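Local coordinates for protein immunoreactive 84kD antigen PG93 (Porphyromonas gingivalis, PDB 5M11) that serves as an essential cell-surface component of the type-IX secretion system and binds zinc and calcium ions, at residues A[107-121]-A[124-136]. Residues are numbered along the deposited sequence; the frame is centred on the assembly and turned at random.
With ZN (zinc ion), chain I.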
loop_
_atom_site.group_PDB
_atom_site.type_symbol
_atom_site.label_atom_id
_atom_site.label_comp_id
_atom_site.label_asym_id
_atom_site.label_seq_id
_atom_site.Cartn_x
_atom_site.Cartn_y
_atom_site.Cartn_z
ATOM N N LEU A 107 12.305 -3.883 22.568
ATOM C CA LEU A 107 11.944 -5.086 21.799
ATOM C C LEU A 107 12.047 -4.688 20.336
ATOM O O LEU A 107 11.109 -4.114 19.779
ATOM C CB LEU A 107 10.527 -5.562 22.198
ATOM C CG LEU A 107 10.397 -6.587 23.345
ATOM C CD1 LEU A 107 11.631 -6.648 24.271
ATOM C CD2 LEU A 107 9.105 -6.388 24.130
ATOM N N ILE A 108 13.239 -4.870 19.759
ATOM C CA ILE A 108 13.552 -4.388 18.415
ATOM C C ILE A 108 13.122 -5.389 17.303
ATOM O O ILE A 108 12.738 -4.916 16.232
ATOM C CB ILE A 108 15.047 -3.926 18.256
ATOM C CG1 ILE A 108 16.084 -4.943 18.816
ATOM C CG2 ILE A 108 15.247 -2.548 18.896
ATOM C CD1 ILE A 108 17.537 -4.860 18.137
ATOM N N ASP A 109 13.162 -6.723 17.542
ATOM C CA ASP A 109 12.734 -7.730 16.557
ATOM C C ASP A 109 11.276 -8.180 16.882
ATOM O O ASP A 109 11.002 -8.675 17.978
ATOM C CB ASP A 109 13.712 -8.927 16.513
ATOM C CG ASP A 109 13.481 -9.943 15.399
ATOM O OD1 ASP A 109 12.570 -9.729 14.577
ATOM O OD2 ASP A 109 14.230 -10.949 15.343
ATOM N N LYS A 110 10.347 -7.965 15.938
ATOM C CA LYS A 110 8.927 -8.273 16.123
ATOM C C LYS A 110 8.549 -9.596 15.471
ATOM O O LYS A 110 7.417 -10.068 15.636
ATOM C CB LYS A 110 8.035 -7.141 15.560
ATOM C CG LYS A 110 8.436 -5.715 15.953
ATOM C CD LYS A 110 8.080 -5.348 17.376
ATOM C CE LYS A 110 8.613 -3.980 17.690
ATOM N NZ LYS A 110 8.276 -3.562 19.074
ATOM N N THR A 111 9.495 -10.221 14.763
ATOM C CA THR A 111 9.244 -11.488 14.076
ATOM C C THR A 111 8.520 -12.451 14.988
ATOM O O THR A 111 8.915 -12.605 16.137
ATOM C CB THR A 111 10.572 -12.069 13.602
ATOM O OG1 THR A 111 11.146 -11.153 12.675
ATOM C CG2 THR A 111 10.444 -13.476 12.993
ATOM N N LEU A 112 7.445 -13.066 14.494
ATOM C CA LEU A 112 6.714 -14.091 15.254
ATOM C C LEU A 112 7.002 -15.452 14.651
ATOM O O LEU A 112 7.026 -15.606 13.432
ATOM C CB LEU A 112 5.205 -13.809 15.289
ATOM C CG LEU A 112 4.405 -14.545 16.343
ATOM C CD1 LEU A 112 4.335 -13.766 17.620
ATOM C CD2 LEU A 112 2.999 -14.794 15.846
ATOM N N ASN A 113 7.236 -16.430 15.500
ATOM C CA ASN A 113 7.542 -17.798 15.101
ATOM C C ASN A 113 6.373 -18.710 15.459
ATOM O O ASN A 113 6.073 -19.633 14.705
ATOM C CB ASN A 113 8.855 -18.274 15.768
ATOM C CG ASN A 113 10.039 -17.325 15.615
ATOM O OD1 ASN A 113 10.406 -16.874 14.510
ATOM N ND2 ASN A 113 10.672 -17.003 16.732
ATOM N N ARG A 114 5.697 -18.453 16.602
ATOM C CA ARG A 114 4.555 -19.268 17.034
ATOM C C ARG A 114 3.511 -18.432 17.786
ATOM O O ARG A 114 3.855 -17.610 18.642
ATOM C CB ARG A 114 5.023 -20.463 17.903
ATOM C CG ARG A 114 3.949 -21.510 18.214
ATOM C CD ARG A 114 3.524 -22.338 17.011
ATOM N NE ARG A 114 4.566 -23.259 16.541
ATOM C CZ ARG A 114 4.624 -23.761 15.306
ATOM N NH1 ARG A 114 3.711 -23.430 14.405
ATOM N NH2 ARG A 114 5.593 -24.600 14.968
ATOM N N LEU A 115 2.236 -18.648 17.439
ATOM C CA LEU A 115 1.075 -18.042 18.083
ATOM C C LEU A 115 0.229 -19.193 18.536
ATOM O O LEU A 115 -0.544 -19.742 17.760
ATOM C CB LEU A 115 0.334 -17.090 17.125
ATOM C CG LEU A 115 -0.959 -16.362 17.543
ATOM C CD1 LEU A 115 -0.945 -15.920 18.992
ATOM C CD2 LEU A 115 -1.205 -15.167 16.637
ATOM N N LEU A 116 0.467 -19.631 19.762
ATOM C CA LEU A 116 -0.188 -20.769 20.366
ATOM C C LEU A 116 -1.326 -20.332 21.291
ATOM O O LEU A 116 -1.073 -19.681 22.297
ATOM C CB LEU A 116 0.878 -21.565 21.147
ATOM C CG LEU A 116 0.401 -22.841 21.813
ATOM C CD1 LEU A 116 0.184 -23.947 20.791
ATOM C CD2 LEU A 116 1.379 -23.277 22.862
ATOM N N ILE A 117 -2.572 -20.709 20.979
ATOM C CA ILE A 117 -3.718 -20.388 21.861
ATOM C C ILE A 117 -4.132 -21.645 22.659
ATOM O O ILE A 117 -4.583 -22.639 22.071
ATOM C CB ILE A 117 -4.927 -19.781 21.104
ATOM C CG1 ILE A 117 -4.556 -18.409 20.501
ATOM C CG2 ILE A 117 -6.154 -19.725 22.023
ATOM C CD1 ILE A 117 -5.656 -17.629 19.906
ATOM N N VAL A 118 -3.933 -21.607 23.984
ATOM C CA VAL A 118 -4.306 -22.688 24.908
ATOM C C VAL A 118 -5.346 -22.117 25.851
ATOM O O VAL A 118 -5.017 -21.247 26.653
ATOM C CB VAL A 118 -3.094 -23.275 25.677
ATOM C CG1 VAL A 118 -3.513 -24.460 26.523
ATOM C CG2 VAL A 118 -1.959 -23.651 24.738
ATOM N N GLY A 119 -6.588 -22.547 25.703
ATOM C CA GLY A 119 -7.696 -22.058 26.522
ATOM C C GLY A 119 -7.964 -20.575 26.356
ATOM O O GLY A 119 -8.394 -20.125 25.288
ATOM N N ASN A 120 -7.694 -19.798 27.408
ATOM C CA ASN A 120 -7.940 -18.356 27.361
ATOM C C ASN A 120 -6.602 -17.573 27.450
ATOM O O ASN A 120 -6.583 -16.377 27.768
ATOM C CB ASN A 120 -8.980 -17.925 28.429
ATOM C CG ASN A 120 -8.594 -18.211 29.853
ATOM O OD1 ASN A 120 -7.433 -18.507 30.175
ATOM N ND2 ASN A 120 -9.567 -18.122 30.749
ATOM N N ARG A 121 -5.498 -18.245 27.093
ATOM C CA ARG A 121 -4.185 -17.612 27.021
ATOM C C ARG A 121 -3.633 -17.801 25.639
ATOM O O ARG A 121 -3.878 -18.836 25.029
ATOM C CB ARG A 121 -3.173 -18.177 28.067
ATOM C CG ARG A 121 -3.361 -17.740 29.520
ATOM C CD ARG A 121 -3.247 -16.245 29.782
ATOM N NE ARG A 121 -3.393 -15.912 31.207
ATOM C CZ ARG A 121 -4.530 -15.544 31.800
ATOM N NH1 ARG A 121 -4.546 -15.259 33.094
ATOM N NH2 ARG A 121 -5.661 -15.466 31.101
ATOM N N LEU A 124 2.936 -16.085 22.587
ATOM C CA LEU A 124 3.553 -15.563 21.385
ATOM C C LEU A 124 5.051 -15.705 21.528
ATOM O O LEU A 124 5.644 -15.107 22.421
ATOM C CB LEU A 124 3.108 -14.103 21.151
ATOM C CG LEU A 124 1.571 -13.893 21.020
ATOM C CD1 LEU A 124 0.964 -13.395 22.304
ATOM C CD2 LEU A 124 1.251 -12.904 19.978
ATOM N N ALA A 125 5.652 -16.566 20.704
ATOM C CA ALA A 125 7.094 -16.768 20.684
ATOM C C ALA A 125 7.626 -16.091 19.459
ATOM O O ALA A 125 7.194 -16.431 18.359
ATOM C CB ALA A 125 7.428 -18.257 20.661
ATOM N N GLY A 126 8.517 -15.121 19.647
ATOM C CA GLY A 126 9.133 -14.378 18.554
ATOM C C GLY A 126 10.533 -13.861 18.850
ATOM O O GLY A 126 11.221 -14.377 19.736
ATOM N N GLY A 127 10.957 -12.839 18.104
ATOM C CA GLY A 127 12.278 -12.240 18.260
ATOM C C GLY A 127 12.387 -11.315 19.457
ATOM O O GLY A 127 13.467 -10.765 19.718
ATOM N N PHE A 128 11.254 -11.127 20.177
ATOM C CA PHE A 128 11.070 -10.276 21.362
ATOM C C PHE A 128 11.059 -11.113 22.634
ATOM O O PHE A 128 11.075 -10.538 23.736
ATOM C CB PHE A 128 9.735 -9.472 21.262
ATOM C CG PHE A 128 8.531 -10.310 20.905
ATOM C CD1 PHE A 128 7.825 -11.001 21.889
ATOM C CD2 PHE A 128 8.162 -10.496 19.576
ATOM C CE1 PHE A 128 6.784 -11.874 21.545
ATOM C CE2 PHE A 128 7.109 -11.351 19.237
ATOM C CZ PHE A 128 6.427 -12.036 20.222
ATOM N N GLY A 129 10.942 -12.440 22.466
ATOM C CA GLY A 129 10.869 -13.394 23.563
ATOM C C GLY A 129 9.604 -14.234 23.524
ATOM O O GLY A 129 9.139 -14.613 22.443
ATOM N N LEU A 130 9.056 -14.556 24.715
ATOM C CA LEU A 130 7.832 -15.330 24.852
ATOM C C LEU A 130 6.819 -14.519 25.631
ATOM O O LEU A 130 7.010 -14.333 26.820
ATOM C CB LEU A 130 8.080 -16.703 25.505
ATOM C CG LEU A 130 6.847 -17.606 25.695
ATOM C CD1 LEU A 130 6.149 -17.886 24.365
ATOM C CD2 LEU A 130 7.216 -18.909 26.368
ATOM N N SER A 131 5.750 -14.028 24.964
ATOM C CA SER A 131 4.728 -13.192 25.584
ATOM C C SER A 131 3.430 -13.951 25.895
ATOM O O SER A 131 2.900 -14.688 25.043
ATOM C CB SER A 131 4.422 -12.000 24.691
ATOM O OG SER A 131 5.453 -11.046 24.859
ATOM N N VAL A 132 2.920 -13.774 27.123
ATOM C CA VAL A 132 1.665 -14.391 27.545
ATOM C C VAL A 132 0.589 -13.336 27.382
ATOM O O VAL A 132 0.630 -12.274 28.030
ATOM C CB VAL A 132 1.674 -14.994 28.969
ATOM C CG1 VAL A 132 0.407 -15.788 29.227
ATOM C CG2 VAL A 132 2.872 -15.880 29.161
ATOM N N LEU A 133 -0.363 -13.634 26.509
ATOM C CA LEU A 133 -1.447 -12.734 26.253
ATOM C C LEU A 133 -2.700 -13.250 26.917
ATOM O O LEU A 133 -3.026 -14.443 26.810
ATOM C CB LEU A 133 -1.621 -12.560 24.744
ATOM C CG LEU A 133 -2.869 -11.902 24.199
ATOM C CD1 LEU A 133 -3.000 -10.472 24.657
ATOM C CD2 LEU A 133 -2.847 -11.970 22.694
ATOM N N ASP A 134 -3.370 -12.343 27.659
ATOM C CA ASP A 134 -4.639 -12.605 28.297
ATOM C C ASP A 134 -5.693 -12.076 27.306
ATOM O O ASP A 134 -5.975 -10.877 27.235
ATOM C CB ASP A 134 -4.710 -11.982 29.700
ATOM C CG ASP A 134 -6.011 -12.191 30.454
ATOM O OD1 ASP A 134 -6.998 -12.650 29.834
ATOM O OD2 ASP A 134 -6.052 -11.877 31.658
ATOM N N VAL A 135 -6.203 -12.996 26.487
ATOM C CA VAL A 135 -7.160 -12.743 25.432
ATOM C C VAL A 135 -8.450 -12.109 25.994
ATOM O O VAL A 135 -8.851 -11.079 25.474
ATOM C CB VAL A 135 -7.432 -14.041 24.629
ATOM C CG1 VAL A 135 -8.395 -13.774 23.470
ATOM C CG2 VAL A 135 -6.121 -14.668 24.123
ATOM N N ALA A 136 -9.074 -12.670 27.053
ATOM C CA ALA A 136 -10.312 -12.092 27.629
ATOM C C ALA A 136 -10.161 -10.644 28.083
ATOM O O ALA A 136 -11.082 -9.859 27.897
ATOM C CB ALA A 136 -10.783 -12.917 28.812
HETATM ZN ZN ZN I . -7.777 -12.436 32.753
#
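The carbonyl oxygen A125 O is gripped by two successive amides, N113 N at 2.9 Å and R114 N at 3.1 Å, both lying in its carbonyl plane. Two residues facing one define a classic beta bulge, here in strand 112-118, the first of four antiparallel strands that form a blade of the N-terminal beta-propeller. Beyond the bulge the pairing is regular: A125 N returns a bond to R114 O, and the N-to-C directions of 114-118 and 124-126 lie 168° apart. On the other side of it, G127 N donates to T111 O at 2.8 Å, joining the type I turn 126-129 to the incoming loop. That loop is shaped by an Asx turn, in which D109 OD1 takes T111 N from above the carboxylate plane and T111 OG1 on its syn lone pair.

L112, L115 and L124 share one face of the hairpin. L112 CD1 reaches both L124 CB and, at 3.8 Å, the ring atom F128 CZ, approaching the ring at its edge; the backbone oxygens of D109 and K110 also lie along that rim. L115 runs alongside L124, and strand 65-71 of the preceding four-stranded sheet touches L112 and L115.

At the far end, a bend of the R121 chain at chi2 (-61°) brings its guanidinium against the D134 carboxylate, which stacks over one face, the planes 28° apart. The resulting salt bridge, R121 NH2 to D134 OD1 at 3.4 Å, is purely electrostatic, since no N-H points at the oxygen. The other carboxylate oxygen, D134 OD2, binds the zinc ion at 2.1 Å, and E137 OE2 is a further ligand of the same ion.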